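Local coordinates for protein cephalosporin hydroxylase CMCI (Streptomyces clavuligerus, PDB 2BM8) that probably takes part in cephamycin biosynthesis as a cephalosporin hydroxylase, built on a Rossmann-like fold related to O-methyltransferases, at residues B[144-147]-B[148-151]; B[157-160]-B[161-164]; B[168-171]-B[172-176]. The protein carries 3 engineered substitutions. All coordinates share one frame; numbering follows the deposited sequence.

Interaction 1: residues B[144-147]-B[148-151]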
# COMPACT_ATOMS: atom_id res chain seq x y z
N THR B 144 39.91 12.86 22.77
CA THR B 144 40.04 11.74 21.84
C THR B 144 40.20 12.19 20.40
O THR B 144 41.04 11.66 19.67
CB THR B 144 38.78 10.87 21.91
OG1 THR B 144 38.73 10.19 23.18
CG2 THR B 144 38.81 9.74 20.89
N PHE B 145 39.38 13.15 19.99
CA PHE B 145 39.28 13.59 18.60
C PHE B 145 40.38 14.55 18.18
O PHE B 145 40.55 14.78 16.99
CB PHE B 145 37.93 14.25 18.35
CG PHE B 145 36.77 13.32 18.49
CD1 PHE B 145 36.14 13.15 19.72
CD2 PHE B 145 36.33 12.58 17.40
CE1 PHE B 145 35.08 12.28 19.85
CE2 PHE B 145 35.27 11.71 17.53
CZ PHE B 145 34.64 11.56 18.76
N GLU B 146 41.11 15.10 19.15
CA GLU B 146 42.19 16.07 18.89
C GLU B 146 43.14 15.64 17.77
O GLU B 146 43.43 16.42 16.85
CB GLU B 146 42.96 16.40 20.18
CG GLU B 146 44.24 17.23 20.01
CD GLU B 146 44.02 18.68 19.59
OE1 GLU B 146 42.95 19.26 19.90
OE2 GLU B 146 44.94 19.26 18.94
N HIS B 147 43.62 14.39 17.82
CA HIS B 147 44.43 13.87 16.73
C HIS B 147 43.73 14.19 15.43
O HIS B 147 42.50 14.14 15.35
CB HIS B 147 44.65 12.35 16.85
CG HIS B 147 43.40 11.52 16.68
ND1 HIS B 147 42.81 10.85 17.73
CD2 HIS B 147 42.67 11.22 15.58
CE1 HIS B 147 41.76 10.18 17.29
NE2 HIS B 147 41.65 10.39 15.99
N LEU B 148 44.49 14.55 14.41
CA LEU B 148 43.95 14.61 13.06
C LEU B 148 42.84 15.72 12.84
O LEU B 148 41.94 15.60 12.01
CB LEU B 148 43.53 13.18 12.64
CG LEU B 148 44.61 12.10 12.94
CD1 LEU B 148 44.22 10.71 12.44
CD2 LEU B 148 46.02 12.48 12.44
N ARG B 149 42.97 16.78 13.64
CA ARG B 149 42.79 18.15 13.15
C ARG B 149 43.98 18.40 12.22
O ARG B 149 43.98 19.29 11.38
CB ARG B 149 42.86 19.17 14.30
CG ARG B 149 41.86 18.96 15.43
CD ARG B 149 42.30 19.58 16.75
NE ARG B 149 42.02 21.01 16.78
CZ ARG B 149 42.88 21.98 16.44
NH1 ARG B 149 44.13 21.72 16.06
NH2 ARG B 149 42.48 23.24 16.50
N GLU B 150 45.03 17.62 12.46
CA GLU B 150 46.19 17.51 11.59
C GLU B 150 45.88 17.01 10.14
O GLU B 150 46.75 17.08 9.27
CB GLU B 150 47.20 16.59 12.31
CG GLU B 150 48.50 16.24 11.60
CD GLU B 150 48.67 14.74 11.41
OE1 GLU B 150 48.81 14.02 12.43
OE2 GLU B 150 48.66 14.27 10.24
N MET B 151 44.66 16.55 9.86
CA MET B 151 44.35 15.92 8.56
C MET B 151 43.91 16.88 7.46
O MET B 151 43.60 18.04 7.71
CB MET B 151 43.30 14.81 8.73
CG MET B 151 43.84 13.58 9.45
SD MET B 151 44.82 12.40 8.50
CE MET B 151 46.47 13.17 8.50
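Glu146 and Arg149 meet through both backbone and side chains, at either end of a tight turn at the surface. The backbone part is one nearly straight hydrogen bond from Arg149 N to Glu146 O (3.3 Å, N-H...O angle 173°), which closes a type II beta turn.

The electrostatic part is looser. Glu146 OE1 lies 3.7 Å from Arg149 NE, a long salt bridge in which no N-H points at the oxygen, since OE1 is well out of the guanidinium plane. Carboxylate and guanidinium lie in planes only 17° apart, and the closer touch is with the methylene, Glu146 OE1 to Arg149 CD, 3.2 Å. Glu146 gets there by folding back at chi2. An arginine suits this exposed end because its methylenes lie against Trp171 while NE comes beside His175, both of helix 165-175.

The packing belongs to the two central residues, on the other side of the turn. His147 CG stands between its own backbone N and carbonyl carbon, and the ring turns an edge to Leu148: His147 CD2 is 3.4 Å from Leu148 CG and 3.5 Å from Leu148 CD1. Leucine is a notable choice at this third position, whose positive phi (66°) is uncommon for residues other than glycine and asparagine. Here it rests on Ile113, while His147 packs on Ile115 and meets the ring of His135. The arrangement is a type II beta turn in the loop between strands 132-136 and 155-159 of a Rossmann-like domain.

Interaction 2: residues B[157-160]-B[161-164]. Engineered in segment 157-160: Asn160 (natural residue Asp).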
# COMPACT_ATOMS: atom_id res chain seq x y z
N PHE B 157 33.01 13.68 7.84
CA PHE B 157 32.94 13.10 9.17
C PHE B 157 31.60 12.37 9.28
O PHE B 157 30.55 12.97 9.12
CB PHE B 157 33.04 14.20 10.22
CG PHE B 157 33.14 13.70 11.63
CD1 PHE B 157 34.34 13.78 12.33
CD2 PHE B 157 32.03 13.13 12.26
CE1 PHE B 157 34.44 13.32 13.63
CE2 PHE B 157 32.13 12.64 13.56
CZ PHE B 157 33.33 12.74 14.25
N ILE B 158 31.63 11.08 9.57
CA ILE B 158 30.42 10.25 9.59
C ILE B 158 30.23 9.64 10.98
O ILE B 158 31.06 8.88 11.45
CB ILE B 158 30.49 9.13 8.53
CG1 ILE B 158 30.86 9.72 7.17
CG2 ILE B 158 29.14 8.39 8.44
CD1 ILE B 158 31.04 8.70 6.10
N ASP B 159 29.13 10.02 11.62
CA ASP B 159 28.71 9.41 12.87
C ASP B 159 27.88 8.14 12.66
O ASP B 159 26.79 8.20 12.11
CB ASP B 159 27.89 10.41 13.67
CG ASP B 159 27.33 9.80 14.92
OD1 ASP B 159 26.12 10.02 15.20
OD2 ASP B 159 28.05 9.08 15.66
N ASN B 160 28.42 7.00 13.10
CA ASN B 160 27.67 5.74 13.22
C ASN B 160 27.57 5.26 14.68
O ASN B 160 27.08 4.19 14.94
CB ASN B 160 28.31 4.63 12.36
CG ASN B 160 27.93 4.73 10.88
OD1 ASN B 160 26.77 4.53 10.51
ND2 ASN B 160 28.92 5.04 10.04
N ALA B 161 28.02 6.07 15.63
CA ALA B 161 28.03 5.67 17.05
C ALA B 161 26.88 6.30 17.84
O ALA B 161 26.21 5.62 18.62
CB ALA B 161 29.39 6.03 17.68
N HIS B 162 26.68 7.60 17.65
CA HIS B 162 25.51 8.33 18.13
C HIS B 162 25.44 8.51 19.66
O HIS B 162 24.35 8.51 20.22
CB HIS B 162 24.19 7.67 17.68
CG HIS B 162 24.21 7.11 16.30
ND1 HIS B 162 23.84 7.84 15.19
CD2 HIS B 162 24.47 5.86 15.84
CE1 HIS B 162 23.90 7.08 14.12
NE2 HIS B 162 24.28 5.87 14.48
N ALA B 163 26.58 8.70 20.31
CA ALA B 163 26.60 8.82 21.78
C ALA B 163 26.61 10.27 22.26
O ALA B 163 25.70 10.71 22.98
CB ALA B 163 27.78 8.03 22.36
N ASN B 164 27.63 11.03 21.89
CA ASN B 164 27.77 12.40 22.42
C ASN B 164 27.67 13.35 21.24
O ASN B 164 28.35 14.34 21.17
CB ASN B 164 29.12 12.53 23.15
CG ASN B 164 29.24 13.77 24.02
OD1 ASN B 164 28.26 14.32 24.53
ND2 ASN B 164 30.48 14.21 24.20
O HOH W 1 24.18 3.92 12.03
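Asp159 OD2 is gripped by two successive backbone N-H groups of the loop that follows its strand. His162 N gives the shorter bond, 2.8 Å to Asp159 OD2, and reaches the oxygen on its syn lone pair. Ala161 N, 3.0 Å from Asp159 OD2, comes instead from above the carboxylate plane, so the two donors converge from different directions and hold the group against rotation. Asp159 can do this because its CG stands anti to the backbone N (chi1 175°), which swings the short side chain forward over the turn. Its other oxygen, OD1, takes a weak hydrogen bond from Thr165 OG1, tying the carboxylate to the start of helix 165-175.

The imidazole of His162 lies against the same turn, its plane steeply inclined (67°) to the carboxylate. His162 CD2 approaches Asn160 O to 3.2 Å, and one ring face looks toward Asp159 OD2. At the ring edge a water lies 3.1 Å from His162 NE2 and donates to Asn160 OD1, also at 3.1 Å, bridging the two side chains across the loop. Asn160 is an engineered residue, with Asp in the natural sequence; its ND2 is bonded to Glu87 of the neighbouring strand 84-88. The small Ala161 lets the chain turn closely past Leu88, and His162 O accepts a bond from Asn13 of the second subunit.

A side-chain oxygen bonded to the N-H two residues on is an Asx turn. This one lies at the C-terminal ends of the parallel strands, where Rossmann-like enzymes commonly place their binding sites.

Interaction 3: residues B[168-171]-B[172-176]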
# COMPACT_ATOMS: atom_id res chain seq x y z
N ILE B 168 30.09 16.44 19.99
CA ILE B 168 31.12 16.15 18.98
C ILE B 168 30.96 17.08 17.79
O ILE B 168 31.94 17.47 17.18
CB ILE B 168 31.02 14.67 18.53
CG1 ILE B 168 31.34 13.72 19.68
CG2 ILE B 168 31.97 14.39 17.38
CD1 ILE B 168 30.84 12.31 19.42
N MET B 169 29.72 17.42 17.48
CA MET B 169 29.40 18.38 16.40
C MET B 169 29.91 19.78 16.71
O MET B 169 30.42 20.44 15.82
CB MET B 169 27.89 18.47 16.17
CG MET B 169 27.46 18.52 14.72
SD MET B 169 25.76 17.92 14.54
CE MET B 169 24.89 19.43 14.35
N LYS B 170 29.75 20.23 17.95
CA LYS B 170 30.23 21.53 18.39
C LYS B 170 31.76 21.55 18.30
O LYS B 170 32.36 22.54 17.85
CB LYS B 170 29.74 21.83 19.82
CG LYS B 170 30.51 22.96 20.61
CD LYS B 170 30.18 22.91 22.12
CE LYS B 170 31.02 23.87 22.97
NZ LYS B 170 31.73 23.22 24.14
N TRP B 171 32.40 20.45 18.72
CA TRP B 171 33.84 20.32 18.61
C TRP B 171 34.29 20.39 17.15
O TRP B 171 35.23 21.11 16.81
CB TRP B 171 34.35 19.03 19.27
CG TRP B 171 35.82 18.86 19.04
CD1 TRP B 171 36.84 19.36 19.80
CD2 TRP B 171 36.43 18.19 17.94
NE1 TRP B 171 38.05 19.03 19.24
CE2 TRP B 171 37.83 18.31 18.09
CE3 TRP B 171 35.94 17.48 16.83
CZ2 TRP B 171 38.74 17.76 17.19
CZ3 TRP B 171 36.84 16.93 15.93
CH2 TRP B 171 38.23 17.08 16.12
N ALA B 172 33.61 19.65 16.27
CA ALA B 172 34.03 19.56 14.88
C ALA B 172 33.85 20.89 14.17
O ALA B 172 34.68 21.27 13.36
CB ALA B 172 33.28 18.46 14.15
N VAL B 173 32.78 21.61 14.49
CA VAL B 173 32.50 22.89 13.85
C VAL B 173 33.57 23.90 14.24
O VAL B 173 34.01 24.68 13.39
CB VAL B 173 31.09 23.44 14.24
CG1 VAL B 173 31.04 24.96 14.14
CG2 VAL B 173 30.00 22.81 13.37
N ASP B 174 33.99 23.89 15.50
CA ASP B 174 34.94 24.87 16.03
C ASP B 174 36.41 24.51 15.72
O ASP B 174 37.23 25.40 15.50
CB ASP B 174 34.76 25.03 17.55
CG ASP B 174 33.42 25.69 17.95
OD1 ASP B 174 32.84 26.47 17.15
OD2 ASP B 174 32.87 25.50 19.06
N HIS B 175 36.72 23.21 15.69
CA HIS B 175 38.11 22.73 15.68
C HIS B 175 38.52 21.89 14.45
O HIS B 175 39.70 21.62 14.27
CB HIS B 175 38.38 21.90 16.96
CG HIS B 175 38.21 22.68 18.23
ND1 HIS B 175 37.11 22.52 19.06
CD2 HIS B 175 38.99 23.62 18.82
CE1 HIS B 175 37.22 23.34 20.10
NE2 HIS B 175 38.35 24.01 19.97
N LEU B 176 37.56 21.51 13.60
CA LEU B 176 37.85 20.58 12.50
C LEU B 176 37.37 21.02 11.12
O LEU B 176 38.16 21.08 10.19
CB LEU B 176 37.27 19.19 12.81
CG LEU B 176 37.82 18.03 11.97
CD1 LEU B 176 39.33 18.12 11.74
CD2 LEU B 176 37.47 16.70 12.60
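Trp171 lies flat beneath the beginning of the His175 side chain, one turn further along the helix. His175 CB sits over a face of the indole, 3.9 Å from the centroid of the five-membered ring and 22° off its normal, a CH-pi contact. The imidazole beyond it is tilted only 28° from the indole, but the rings are slid so far apart that they barely overlap, with His175 ND1 ending 3.3 Å from Trp171 CD1. What steers the imidazole is partly Trp171 O: it takes the regular helical bond from His175 N (2.8 Å) and a second, weak one from His175 ND1 (3.3 Å). Histidine suits this exposed last turn, where its ring can return to the backbone.

Helix 165-175 is the crossover of a beta-alpha-beta unit, running between the adjacent parallel strands 155-159 and 182-185, and its small or apolar residues Met169 and Ala172 face Phe183 of the second strand. Trp171, with CG anti to its backbone N (chi1 175°), extends the six-membered ring toward the end of the helix. There Leu176, where the helical backbone is left, brings its CD2 methyl obliquely to Trp171 CZ3, at 3.4 Å. The broad, buried indole is thus shared between exposed His175, over the pyrrole part, and buried Leu176, beside the benzene part.

On the flank turned to the second subunit, Lys170 and Asp174 pass one another with Lys170 CG 3.8 Å from Asp174 OD2. Lys170 NZ stays 5.7 Å from Asp174 OD2, so the attraction is probably modest, and Asp174 OD1 is engaged instead by Tyr4 OH of the second subunit.

The three contacts follow one another along the chain within one Rossmann-like fold. Interaction 1 is a surface turn ahead of strand 155-159, interaction 2 the exit from that strand, and interaction 3 the last turns of helix 165-175. Their centres lie about 16 Å (1 and 2), 13 Å (2 and 3) and 11 Å (1 and 3) apart. Phe145, Phe157 and Ile168 draw all three together: Phe145 packs on Phe157, which in turn meets Ile168. Leu176 and Arg149 join the helix end to the turn. Interactions 2 and 3 also touch the second subunit, so this one beta-alpha unit serves both the sheet and the assembly.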